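Mitochondrial edited mRNA stability factor 1 (Trypanosoma brucei, PDB 6NL1) probably acts as a Nudix-family enzyme that processes the 5' ends of mitochondrial mRNAs and helps to stabilise edited transcripts. Local coordinates at residues A[102-105]-A[109-112]; A[122-127]-A[244-249]; A[205-210]-A[214-219]; A[335-338]-A[343-346]. One frame throughout, in Å; residues are numbered along the deposited sequence.

Contact 1: A[102-105]-A[109-112]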
loop_
_atom_site.group_PDB
_atom_site.type_symbol
_atom_site.label_atom_id
_atom_site.label_comp_id
_atom_site.label_asym_id
_atom_site.label_seq_id
_atom_site.Cartn_x
_atom_site.Cartn_y
_atom_site.Cartn_z
ATOM N N TYR A 102 -25.689 -0.804 -7.080
ATOM C CA TYR A 102 -26.009 -0.039 -5.891
ATOM C C TYR A 102 -24.990 1.067 -5.670
ATOM O O TYR A 102 -23.841 0.978 -6.103
ATOM C CB TYR A 102 -26.046 -0.936 -4.657
ATOM C CG TYR A 102 -27.238 -1.862 -4.581
ATOM C CD1 TYR A 102 -27.324 -2.990 -5.393
ATOM C CD2 TYR A 102 -28.263 -1.627 -3.675
ATOM C CE1 TYR A 102 -28.401 -3.847 -5.312
ATOM C CE2 TYR A 102 -29.342 -2.476 -3.582
ATOM C CZ TYR A 102 -29.409 -3.584 -4.404
ATOM O OH TYR A 102 -30.489 -4.426 -4.313
ATOM N N LYS A 103 -25.417 2.094 -4.954
ATOM C CA LYS A 103 -24.593 3.259 -4.694
ATOM C C LYS A 103 -24.435 3.474 -3.194
ATOM O O LYS A 103 -25.374 3.274 -2.417
ATOM C CB LYS A 103 -25.262 4.481 -5.319
ATOM C CG LYS A 103 -24.526 5.762 -5.152
ATOM C CD LYS A 103 -25.306 6.900 -5.789
ATOM C CE LYS A 103 -26.560 7.206 -5.000
ATOM N NZ LYS A 103 -27.069 8.572 -5.291
ATOM N N TRP A 104 -23.240 3.881 -2.791
ATOM C CA TRP A 104 -22.977 4.242 -1.409
ATOM C C TRP A 104 -22.364 5.636 -1.417
ATOM O O TRP A 104 -21.259 5.818 -1.932
ATOM C CB TRP A 104 -22.002 3.250 -0.789
ATOM C CG TRP A 104 -21.589 3.582 0.614
ATOM C CD1 TRP A 104 -22.331 4.237 1.559
ATOM C CD2 TRP A 104 -20.333 3.275 1.234
ATOM N NE1 TRP A 104 -21.618 4.348 2.724
ATOM C CE2 TRP A 104 -20.388 3.766 2.555
ATOM C CE3 TRP A 104 -19.169 2.630 0.797
ATOM C CZ2 TRP A 104 -19.319 3.632 3.453
ATOM C CZ3 TRP A 104 -18.107 2.497 1.688
ATOM C CH2 TRP A 104 -18.193 2.995 3.002
ATOM N N GLN A 105 -23.089 6.611 -0.863
ATOM C CA GLN A 105 -22.646 8.009 -0.809
ATOM C C GLN A 105 -21.947 8.271 0.518
ATOM O O GLN A 105 -22.579 8.251 1.567
ATOM C CB GLN A 105 -23.835 8.965 -0.983
ATOM C CG GLN A 105 -23.435 10.450 -1.058
ATOM C CD GLN A 105 -22.338 10.712 -2.097
ATOM O OE1 GLN A 105 -21.335 11.384 -1.822
ATOM N NE2 GLN A 105 -22.527 10.181 -3.292
ATOM N N ALA A 109 -12.762 9.002 4.136
ATOM C CA ALA A 109 -12.353 8.398 5.399
ATOM C C ALA A 109 -12.838 6.949 5.476
ATOM O O ALA A 109 -12.132 6.082 5.975
ATOM C CB ALA A 109 -12.888 9.210 6.576
ATOM N N LEU A 110 -14.034 6.687 4.956
ATOM C CA LEU A 110 -14.582 5.332 4.956
ATOM C C LEU A 110 -14.321 4.596 3.637
ATOM O O LEU A 110 -13.959 3.424 3.634
ATOM C CB LEU A 110 -16.085 5.365 5.277
ATOM C CG LEU A 110 -16.440 6.029 6.621
ATOM C CD1 LEU A 110 -17.927 5.945 6.925
ATOM C CD2 LEU A 110 -15.632 5.411 7.760
ATOM N N ALA A 111 -14.487 5.293 2.518
ATOM C CA ALA A 111 -14.371 4.658 1.207
ATOM C C ALA A 111 -12.996 4.041 0.988
ATOM O O ALA A 111 -12.873 2.993 0.352
ATOM C CB ALA A 111 -14.691 5.646 0.092
ATOM N N ARG A 112 -11.954 4.672 1.523
ATOM C CA ARG A 112 -10.621 4.128 1.326
ATOM C C ARG A 112 -10.471 2.747 1.975
ATOM O O ARG A 112 -9.579 1.990 1.613
ATOM C CB ARG A 112 -9.556 5.082 1.845
ATOM C CG ARG A 112 -9.411 5.076 3.350
ATOM C CD ARG A 112 -8.205 5.901 3.737
ATOM N NE ARG A 112 -8.340 7.249 3.217
ATOM C CZ ARG A 112 -8.588 8.313 3.972
ATOM N NH1 ARG A 112 -8.696 8.175 5.290
ATOM N NH2 ARG A 112 -8.713 9.511 3.406
#
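L110 and A111, on helix 108-111, pack against the six-membered part of the W104 indole, coming in at a slant; W104 is the one side chain of strand residues 102-105 that reaches them. Its CG stands anti to the backbone N (chi1 176°), sending the ring away from the strand and toward the helical turn; the indole spans the gap between backbones whose nearest CA atoms, those of W104 and A111, stand 9.0 Å apart. The first helical residue to meet the ring is L110, and it does so with its beta carbon: CB lies 3.9 Å from W104 CH2 and 4.1 Å from W104 CZ2. The two side chains cross at about a right angle, and it is the base of the leucine, not its branched end, that meets the six-membered ring. A111 follows, and here the main chain takes part, with A111 CA 4.3 Å from W104 CZ3. Its small methyl group suits a helix lying close to a sheet, for it packs on I172 and V174 of strand 171-178. R112 then carries the chain to polar ground, forming a salt bridge with D168 and a hydrogen bond to the carbonyl of Y285. The W104 ring also touches I81 and L83 near the start of the modelled chain and M190 of helix 180-193. Carbon surfaces alone meet here, so whatever the contact adds to stability probably comes from apolar burial and dispersion. With no polar pair between the segments to set orientation, shape and burial define the contact, and a broad, flat tryptophan suits it.

Contact 2: A[122-127]-A[244-249]. With SO4 (sulfate ion), chain C.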
loop_
_atom_site.group_PDB
_atom_site.type_symbol
_atom_site.label_atom_id
_atom_site.label_comp_id
_atom_site.label_asym_id
_atom_site.label_seq_id
_atom_site.Cartn_x
_atom_site.Cartn_y
_atom_site.Cartn_z
ATOM N N ALA A 122 -10.645 -3.585 -2.597
ATOM C CA ALA A 122 -11.639 -3.796 -3.645
ATOM C C ALA A 122 -11.489 -5.188 -4.277
ATOM O O ALA A 122 -12.476 -5.911 -4.456
ATOM C CB ALA A 122 -11.532 -2.700 -4.711
ATOM N N ALA A 123 -10.254 -5.562 -4.604
ATOM C CA ALA A 123 -9.975 -6.868 -5.192
ATOM C C ALA A 123 -10.297 -8.010 -4.229
ATOM O O ALA A 123 -10.775 -9.063 -4.652
ATOM C CB ALA A 123 -8.521 -6.965 -5.670
ATOM N N GLU A 124 -10.046 -7.814 -2.938
ATOM C CA GLU A 124 -10.399 -8.854 -1.976
ATOM C C GLU A 124 -11.917 -9.032 -1.891
ATOM O O GLU A 124 -12.423 -10.153 -1.805
ATOM C CB GLU A 124 -9.818 -8.598 -0.580
ATOM C CG GLU A 124 -10.098 -9.785 0.335
ATOM C CD GLU A 124 -9.530 -9.670 1.739
ATOM O OE1 GLU A 124 -8.900 -8.647 2.084
ATOM O OE2 GLU A 124 -9.733 -10.633 2.505
ATOM N N LEU A 125 -12.638 -7.919 -1.910
ATOM C CA LEU A 125 -14.097 -7.958 -1.915
ATOM C C LEU A 125 -14.622 -8.685 -3.152
ATOM O O LEU A 125 -15.582 -9.450 -3.072
ATOM C CB LEU A 125 -14.669 -6.533 -1.830
ATOM C CG LEU A 125 -14.475 -5.886 -0.441
ATOM C CD1 LEU A 125 -14.657 -4.373 -0.462
ATOM C CD2 LEU A 125 -15.416 -6.508 0.566
ATOM N N LYS A 126 -13.982 -8.448 -4.293
ATOM C CA LYS A 126 -14.378 -9.133 -5.515
ATOM C C LYS A 126 -14.102 -10.631 -5.401
ATOM O O LYS A 126 -14.923 -11.459 -5.798
ATOM C CB LYS A 126 -13.663 -8.567 -6.746
ATOM C CG LYS A 126 -14.061 -9.308 -8.015
ATOM C CD LYS A 126 -13.450 -8.697 -9.251
ATOM C CE LYS A 126 -14.194 -7.451 -9.683
ATOM N NZ LYS A 126 -13.573 -6.842 -10.895
ATOM N N TYR A 127 -12.940 -10.964 -4.854
ATOM C CA TYR A 127 -12.551 -12.350 -4.674
ATOM C C TYR A 127 -13.566 -13.076 -3.789
ATOM O O TYR A 127 -13.931 -14.217 -4.048
ATOM C CB TYR A 127 -11.150 -12.432 -4.045
ATOM C CG TYR A 127 -10.812 -13.811 -3.517
ATOM C CD1 TYR A 127 -10.577 -14.872 -4.390
ATOM C CD2 TYR A 127 -10.748 -14.062 -2.148
ATOM C CE1 TYR A 127 -10.279 -16.155 -3.918
ATOM C CE2 TYR A 127 -10.441 -15.334 -1.662
ATOM C CZ TYR A 127 -10.211 -16.378 -2.560
ATOM O OH TYR A 127 -9.917 -17.646 -2.107
ATOM N N THR A 244 -2.726 -5.181 5.314
ATOM C CA THR A 244 -3.600 -6.065 6.079
ATOM C C THR A 244 -4.762 -6.568 5.219
ATOM O O THR A 244 -5.492 -5.777 4.627
ATOM C CB THR A 244 -4.224 -5.332 7.282
ATOM O OG1 THR A 244 -4.916 -4.169 6.812
ATOM C CG2 THR A 244 -3.150 -4.893 8.288
ATOM N N LEU A 245 -4.929 -7.885 5.153
ATOM C CA LEU A 245 -6.135 -8.477 4.584
ATOM C C LEU A 245 -7.309 -8.172 5.513
ATOM O O LEU A 245 -7.115 -7.848 6.694
ATOM C CB LEU A 245 -5.966 -9.999 4.432
ATOM C CG LEU A 245 -4.812 -10.470 3.541
ATOM C CD1 LEU A 245 -4.543 -11.956 3.720
ATOM C CD2 LEU A 245 -5.108 -10.153 2.089
ATOM N N LEU A 246 -8.526 -8.260 4.993
ATOM C CA LEU A 246 -9.699 -8.129 5.850
ATOM C C LEU A 246 -9.592 -9.139 6.997
ATOM O O LEU A 246 -9.206 -10.289 6.777
ATOM C CB LEU A 246 -10.985 -8.359 5.044
ATOM C CG LEU A 246 -11.295 -7.335 3.945
ATOM C CD1 LEU A 246 -12.520 -7.735 3.144
ATOM C CD2 LEU A 246 -11.481 -5.947 4.545
ATOM N N TYR A 247 -9.902 -8.688 8.211
ATOM C CA TYR A 247 -9.896 -9.531 9.412
ATOM C C TYR A 247 -8.496 -9.849 9.945
ATOM O O TYR A 247 -8.357 -10.491 10.984
ATOM C CB TYR A 247 -10.680 -10.835 9.188
ATOM C CG TYR A 247 -12.148 -10.608 8.913
ATOM C CD1 TYR A 247 -13.027 -10.284 9.941
ATOM C CD2 TYR A 247 -12.655 -10.716 7.625
ATOM C CE1 TYR A 247 -14.374 -10.067 9.691
ATOM C CE2 TYR A 247 -13.999 -10.504 7.364
ATOM C CZ TYR A 247 -14.853 -10.178 8.401
ATOM O OH TYR A 247 -16.191 -9.967 8.153
ATOM N N GLU A 248 -7.464 -9.401 9.239
ATOM C CA GLU A 248 -6.095 -9.681 9.651
ATOM C C GLU A 248 -5.576 -8.622 10.633
ATOM O O GLU A 248 -5.793 -7.425 10.449
ATOM C CB GLU A 248 -5.191 -9.773 8.424
ATOM C CG GLU A 248 -3.833 -10.385 8.684
ATOM C CD GLU A 248 -2.984 -10.470 7.430
ATOM O OE1 GLU A 248 -3.106 -9.587 6.544
ATOM O OE2 GLU A 248 -2.199 -11.430 7.324
ATOM N N ARG A 249 -4.913 -9.071 11.691
ATOM C CA ARG A 249 -4.280 -8.157 12.644
ATOM C C ARG A 249 -3.006 -7.553 12.043
ATOM O O ARG A 249 -2.398 -8.139 11.149
ATOM C CB ARG A 249 -3.963 -8.888 13.951
ATOM C CG ARG A 249 -5.191 -9.251 14.780
ATOM C CD ARG A 249 -4.832 -10.015 16.059
ATOM N NE ARG A 249 -3.766 -9.359 16.812
ATOM C CZ ARG A 249 -3.939 -8.305 17.606
ATOM N NH1 ARG A 249 -5.146 -7.769 17.756
ATOM N NH2 ARG A 249 -2.901 -7.779 18.246
HETATM S S SO4 C . -10.364 -5.893 -9.310
HETATM O O1 SO4 C . -10.721 -5.923 -10.729
HETATM O O2 SO4 C . -9.947 -7.231 -8.898
HETATM O O3 SO4 C . -9.261 -4.955 -9.093
HETATM O O4 SO4 C . -11.524 -5.468 -8.526
HETATM O O HOH W 1 -9.218 -11.909 4.747
#
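Two torsions stretch E124 out from helix 120-129 to L246: CG stands anti to the backbone N (chi1 -174°), and the chain continues fully extended through CD (chi2 178°). The carboxylate thus reaches the main chain of segment 244-249, where L246 N donates to E124 OE1 at 3.0 Å in an almost straight bond (177°), OE1 accepting through its syn lone pair, on the side of OE2. That other oxygen, OE2, receives a water proton at 2.6 Å, and the same water also donates to L246 O; with R128 forming a salt bridge to OE2, both carboxylate oxygens are held. Glutamate suits this place because its length and two acceptors serve an amide and a water at once. The L246 side chain slides past it in the opposite direction, its CG 3.3 Å from E124 OE1, and its CD1 meets L125 CD2 at 4.1 Å, leucine against leucine beside the polar bridge. The receiving loop is itself stiffened: a type II turn runs from L245 to E248, closed by E248 N to L245 O, while the side chain of E248 turns back so that OE1 accepts from L245 N at 2.9 Å. In the wider fold, L125 and L246 both pack on helix 180-193, through L189 and A193 respectively. W121 of helix 120-129 donates to the carbonyl of T244, and the loop leads directly into helix 250-262, where R256 pairs with E248.

Contact 3: A[205-210]-A[214-219]. With SO4 (sulfate ion), chain D.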
loop_
_atom_site.group_PDB
_atom_site.type_symbol
_atom_site.label_atom_id
_atom_site.label_comp_id
_atom_site.label_asym_id
_atom_site.label_seq_id
_atom_site.Cartn_x
_atom_site.Cartn_y
_atom_site.Cartn_z
ATOM N N ILE A 205 12.989 -4.856 9.018
ATOM C CA ILE A 205 14.032 -5.786 9.402
ATOM C C ILE A 205 15.357 -5.043 9.408
ATOM O O ILE A 205 15.668 -4.325 8.454
ATOM C CB ILE A 205 14.091 -6.953 8.399
ATOM C CG1 ILE A 205 12.868 -7.849 8.578
ATOM C CG2 ILE A 205 15.333 -7.770 8.606
ATOM C CD1 ILE A 205 12.889 -8.640 9.873
ATOM N N PHE A 206 16.122 -5.183 10.487
ATOM C CA PHE A 206 17.412 -4.499 10.578
ATOM C C PHE A 206 18.490 -5.409 11.158
ATOM O O PHE A 206 18.201 -6.372 11.869
ATOM C CB PHE A 206 17.309 -3.188 11.389
ATOM C CG PHE A 206 17.134 -3.394 12.888
ATOM C CD1 PHE A 206 15.862 -3.477 13.454
ATOM C CD2 PHE A 206 18.238 -3.499 13.726
ATOM C CE1 PHE A 206 15.695 -3.664 14.832
ATOM C CE2 PHE A 206 18.082 -3.682 15.106
ATOM C CZ PHE A 206 16.811 -3.773 15.657
ATOM N N ARG A 207 19.739 -5.117 10.829
ATOM C CA ARG A 207 20.852 -5.820 11.449
ATOM C C ARG A 207 21.796 -4.787 12.059
ATOM O O ARG A 207 21.848 -3.636 11.618
ATOM C CB ARG A 207 21.590 -6.698 10.429
ATOM C CG ARG A 207 22.327 -5.908 9.341
ATOM C CD ARG A 207 23.119 -6.832 8.421
ATOM N NE ARG A 207 23.822 -6.085 7.381
ATOM C CZ ARG A 207 24.575 -6.646 6.439
ATOM N NH1 ARG A 207 24.727 -7.964 6.402
ATOM N NH2 ARG A 207 25.178 -5.890 5.532
ATOM N N ARG A 208 22.532 -5.199 13.080
ATOM C CA ARG A 208 23.513 -4.319 13.707
ATOM C C ARG A 208 24.912 -4.656 13.209
ATOM O O ARG A 208 25.288 -5.821 13.127
ATOM C CB ARG A 208 23.459 -4.469 15.225
ATOM C CG ARG A 208 22.094 -4.182 15.829
ATOM C CD ARG A 208 22.163 -4.144 17.358
ATOM N NE ARG A 208 20.840 -3.983 17.954
ATOM C CZ ARG A 208 20.233 -2.812 18.136
ATOM N NH1 ARG A 208 20.827 -1.673 17.776
ATOM N NH2 ARG A 208 19.025 -2.780 18.679
ATOM N N LEU A 209 25.675 -3.637 12.851
ATOM C CA LEU A 209 27.064 -3.847 12.478
ATOM C C LEU A 209 27.952 -3.575 13.689
ATOM O O LEU A 209 27.672 -2.672 14.487
ATOM C CB LEU A 209 27.443 -2.955 11.300
ATOM N N ALA A 210 29.008 -4.368 13.842
ATOM C CA ALA A 210 29.905 -4.223 14.986
ATOM C C ALA A 210 30.512 -2.825 15.038
ATOM O O ALA A 210 30.693 -2.244 16.112
ATOM C CB ALA A 210 31.006 -5.276 14.934
ATOM N N GLU A 214 24.456 3.113 14.181
ATOM C CA GLU A 214 23.339 3.139 13.234
ATOM C C GLU A 214 23.138 1.746 12.644
ATOM O O GLU A 214 24.102 1.084 12.267
ATOM C CB GLU A 214 23.575 4.147 12.109
ATOM C CG GLU A 214 22.354 4.314 11.209
ATOM C CD GLU A 214 22.603 5.221 10.023
ATOM O OE1 GLU A 214 23.765 5.630 9.799
ATOM O OE2 GLU A 214 21.629 5.516 9.306
ATOM N N VAL A 215 21.893 1.288 12.574
ATOM C CA VAL A 215 21.625 -0.038 12.021
ATOM C C VAL A 215 21.395 0.045 10.510
ATOM O O VAL A 215 21.179 1.136 9.976
ATOM C CB VAL A 215 20.410 -0.706 12.705
ATOM C CG1 VAL A 215 20.585 -0.700 14.233
ATOM C CG2 VAL A 215 19.134 0.008 12.322
ATOM N N GLU A 216 21.468 -1.105 9.834
ATOM C CA GLU A 216 21.140 -1.220 8.409
ATOM C C GLU A 216 19.757 -1.844 8.219
ATOM O O GLU A 216 19.394 -2.800 8.908
ATOM C CB GLU A 216 22.179 -2.079 7.667
ATOM C CG GLU A 216 23.586 -1.497 7.633
ATOM C CD GLU A 216 24.548 -2.271 6.731
ATOM O OE1 GLU A 216 24.478 -3.523 6.662
ATOM O OE2 GLU A 216 25.393 -1.613 6.092
ATOM N N TRP A 217 18.999 -1.305 7.272
ATOM C CA TRP A 217 17.639 -1.759 7.004
ATOM C C TRP A 217 17.597 -2.550 5.697
ATOM O O TRP A 217 18.198 -2.149 4.694
ATOM C CB TRP A 217 16.684 -0.556 6.906
ATOM C CG TRP A 217 16.674 0.293 8.131
ATOM C CD1 TRP A 217 17.397 1.429 8.347
ATOM C CD2 TRP A 217 15.920 0.057 9.331
ATOM N NE1 TRP A 217 17.136 1.922 9.613
ATOM C CE2 TRP A 217 16.232 1.098 10.234
ATOM C CE3 TRP A 217 15.006 -0.934 9.728
ATOM C CZ2 TRP A 217 15.667 1.178 11.513
ATOM C CZ3 TRP A 217 14.444 -0.854 11.000
ATOM C CH2 TRP A 217 14.783 0.196 11.879
ATOM N N LEU A 218 16.885 -3.668 5.712
ATOM C CA LEU A 218 16.653 -4.433 4.491
ATOM C C LEU A 218 15.665 -3.690 3.593
ATOM O O LEU A 218 14.578 -3.328 4.030
ATOM C CB LEU A 218 16.095 -5.810 4.835
ATOM C CG LEU A 218 16.057 -6.823 3.695
ATOM C CD1 LEU A 218 17.476 -7.148 3.267
ATOM C CD2 LEU A 218 15.321 -8.086 4.121
ATOM N N MET A 219 16.038 -3.467 2.338
ATOM C CA MET A 219 15.169 -2.752 1.416
ATOM C C MET A 219 15.001 -3.462 0.066
ATOM O O MET A 219 15.882 -4.205 -0.364
ATOM C CB MET A 219 15.705 -1.338 1.202
ATOM C CG MET A 219 15.868 -0.580 2.520
ATOM S SD MET A 219 15.884 1.190 2.293
ATOM C CE MET A 219 17.000 1.346 0.920
HETATM S S SO4 D . 26.902 -8.556 3.348
HETATM O O1 SO4 D . 27.936 -9.301 2.631
HETATM O O2 SO4 D . 25.721 -8.402 2.490
HETATM O O3 SO4 D . 26.542 -9.292 4.558
HETATM O O4 SO4 D . 27.438 -7.247 3.715
HETATM O O HOH W 2 13.697 -3.541 6.730
HETATM O O HOH W 3 24.827 -1.140 13.831
#
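One face of the W217 indole is covered by F206 CB, 3.6 Å above the ring plane, and V215 CG2, from W217's own segment, both set toward the rim. The F206 ring turns its edge to that face, offset edge-to-face, centroids 5.5 Å apart and planes at 60°. CG between the F206 backbone N and carbonyl carbon (chi1 72°) lays the ring alongside W217. At the phenyl edge, in plane, sits R208 NE, which forms a salt bridge with E296. The other face carries a charged pair, R207 and E216, and farther along the buried I205 against L218. The R207 guanidinium meets E216 edge-on, nearly coplanar with the carboxylate (16°), and a single oxygen, OE1, takes both donors: NE and NH2 are each 2.7 Å from it. Two nitrogens on one oxygen fix the arginine's rotation; NH1 and NH2 also hold a sulfate, probably from the crystallisation liquor (NH1 to its O3 2.9 Å), and NH1 also bonds to S299 O. Arginine's five N-H groups suit such shared duty, and W345 adds a cation-pi contact. R207 and E216 exchange backbone bonds in both directions, and L218 N donates to I205 O at 3.1 Å. Side chains alternating between two faces and antiparallel pairing, F206 with W217 non-hydrogen-bonded and R207 with E216 hydrogen-bonded, mark a beta hairpin, here strands 200-207 and 216-223 of the Nudix-like mixed sheet.

Contact 4: A[335-338]-A[343-346]; sequences QLAD and CAWM
A337 and A344 meet where the backbones come closest, with their CA atoms just 4.1 Å apart. A344 CB lies 3.6 Å from A337 CA and 3.7 Å from A337 CB, an approach possible because both residues carry nothing beyond a methyl group. The next amide secures this tight end: D338 N donates to C343 O at 2.9 Å, nearly straight at 171°, though tilted out of the carbonyl plane. A337 CA-H makes a bent, weak contact with the same oxygen. A337 is the first residue to depart from helical backbone angles after helix 328-336, and D338, exposed on this side, turns its carboxylate away from the strand to accept from the amide of A340. Toward the other end the fit is slacker. L336, an exposed residue, crosses M346 obliquely, and the methionine brings its terminal CE to 4.2 Å from L336 CB; CG anti to the carbonyl carbon (chi1 -64°) and an extended chain beyond it carry the methyl that far. A long, flexible, apolar side chain suits this wider gap. One water bridges the main chains, donating to L336 O at 2.8 Å and accepting from W345 N at 3.0 Å. Strand 343-346 lies between this helix end and strand 216-223, A344 pairing by backbone bonds with M219 and M346 with W217. W333 of helix 328-336 covers A344 and M346, and helix 348-354 packs nearby, with M350 against L336 and I351 against M346.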
loop_
_atom_site.group_PDB
_atom_site.type_symbol
_atom_site.label_atom_id
_atom_site.label_comp_id
_atom_site.label_asym_id
_atom_site.label_seq_id
_atom_site.Cartn_x
_atom_site.Cartn_y
_atom_site.Cartn_z
ATOM N N GLN A 335 25.487 -0.939 -6.410
ATOM C CA GLN A 335 26.620 -1.177 -5.533
ATOM C C GLN A 335 26.271 -2.158 -4.413
ATOM O O GLN A 335 27.053 -3.044 -4.098
ATOM C CB GLN A 335 27.058 0.163 -4.946
ATOM C CG GLN A 335 28.342 0.176 -4.159
ATOM C CD GLN A 335 28.669 1.586 -3.682
ATOM O OE1 GLN A 335 29.205 1.781 -2.588
ATOM N NE2 GLN A 335 28.328 2.580 -4.507
ATOM N N LEU A 336 25.081 -2.013 -3.836
ATOM C CA LEU A 336 24.755 -2.692 -2.584
ATOM C C LEU A 336 23.740 -3.827 -2.694
ATOM O O LEU A 336 23.745 -4.744 -1.875
ATOM C CB LEU A 336 24.232 -1.666 -1.571
ATOM C CG LEU A 336 25.239 -0.610 -1.111
ATOM C CD1 LEU A 336 24.529 0.458 -0.301
ATOM C CD2 LEU A 336 26.383 -1.253 -0.306
ATOM N N ALA A 337 22.850 -3.763 -3.676
ATOM C CA ALA A 337 21.790 -4.763 -3.759
ATOM C C ALA A 337 22.259 -6.056 -4.427
ATOM O O ALA A 337 23.170 -6.052 -5.253
ATOM C CB ALA A 337 20.572 -4.197 -4.470
ATOM N N ASP A 338 21.637 -7.162 -4.041
ATOM C CA ASP A 338 21.950 -8.459 -4.620
ATOM C C ASP A 338 20.955 -8.736 -5.745
ATOM O O ASP A 338 19.758 -8.868 -5.499
ATOM C CB ASP A 338 21.860 -9.553 -3.551
ATOM C CG ASP A 338 22.262 -10.921 -4.072
ATOM O OD1 ASP A 338 22.315 -11.109 -5.305
ATOM O OD2 ASP A 338 22.529 -11.813 -3.242
ATOM N N CYS A 343 17.249 -7.526 -2.963
ATOM C CA CYS A 343 17.324 -6.879 -1.651
ATOM C C CYS A 343 18.687 -6.246 -1.390
ATOM O O CYS A 343 19.701 -6.704 -1.920
ATOM C CB CYS A 343 17.000 -7.880 -0.542
ATOM S SG CYS A 343 15.311 -8.515 -0.586
ATOM N N ALA A 344 18.689 -5.188 -0.576
ATOM C CA ALA A 344 19.909 -4.516 -0.130
ATOM C C ALA A 344 19.831 -4.165 1.355
ATOM O O ALA A 344 18.756 -3.831 1.864
ATOM C CB ALA A 344 20.144 -3.235 -0.944
ATOM N N TRP A 345 20.974 -4.222 2.040
ATOM C CA TRP A 345 21.099 -3.655 3.384
ATOM C C TRP A 345 21.543 -2.209 3.261
ATOM O O TRP A 345 22.610 -1.928 2.715
ATOM C CB TRP A 345 22.123 -4.419 4.226
ATOM C CG TRP A 345 21.692 -5.800 4.603
ATOM C CD1 TRP A 345 22.152 -6.982 4.079
ATOM C CD2 TRP A 345 20.706 -6.149 5.579
ATOM N NE1 TRP A 345 21.515 -8.041 4.678
ATOM C CE2 TRP A 345 20.622 -7.559 5.601
ATOM C CE3 TRP A 345 19.886 -5.408 6.438
ATOM C CZ2 TRP A 345 19.755 -8.241 6.449
ATOM C CZ3 TRP A 345 19.023 -6.087 7.281
ATOM C CH2 TRP A 345 18.965 -7.491 7.281
ATOM N N MET A 346 20.733 -1.289 3.770
ATOM C CA MET A 346 21.021 0.132 3.603
ATOM C C MET A 346 20.825 0.939 4.872
ATOM O O MET A 346 19.895 0.688 5.635
ATOM C CB MET A 346 20.138 0.711 2.495
ATOM C CG MET A 346 20.421 0.111 1.105
ATOM S SD MET A 346 19.685 1.033 -0.270
ATOM C CE MET A 346 20.579 0.335 -1.655
HETATM O O HOH W 4 23.520 -5.211 0.901
#

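How the contacts relate
Contacts 3 and 4 touch and serve one sheet: strand 216-223 pairs with strand 343-346, W217 N and M346 O being 2.7 Å apart in a probable hydrogen bond. Contacts 1 and 2 lie across the chain's centre from contact 4, on consecutive helices, 108-111 and 120-129, with centres about 16 Å apart. Contact 1 is buried and wholly apolar, whereas the others are partly buried and mix chemistries. Contact 2 joins parts of the chain far apart in sequence through a carboxylate and a water; contacts 3 and 4 are local, the first a regular hairpin with a salt bridge, the second a helix end meeting a strand by one direct backbone bond.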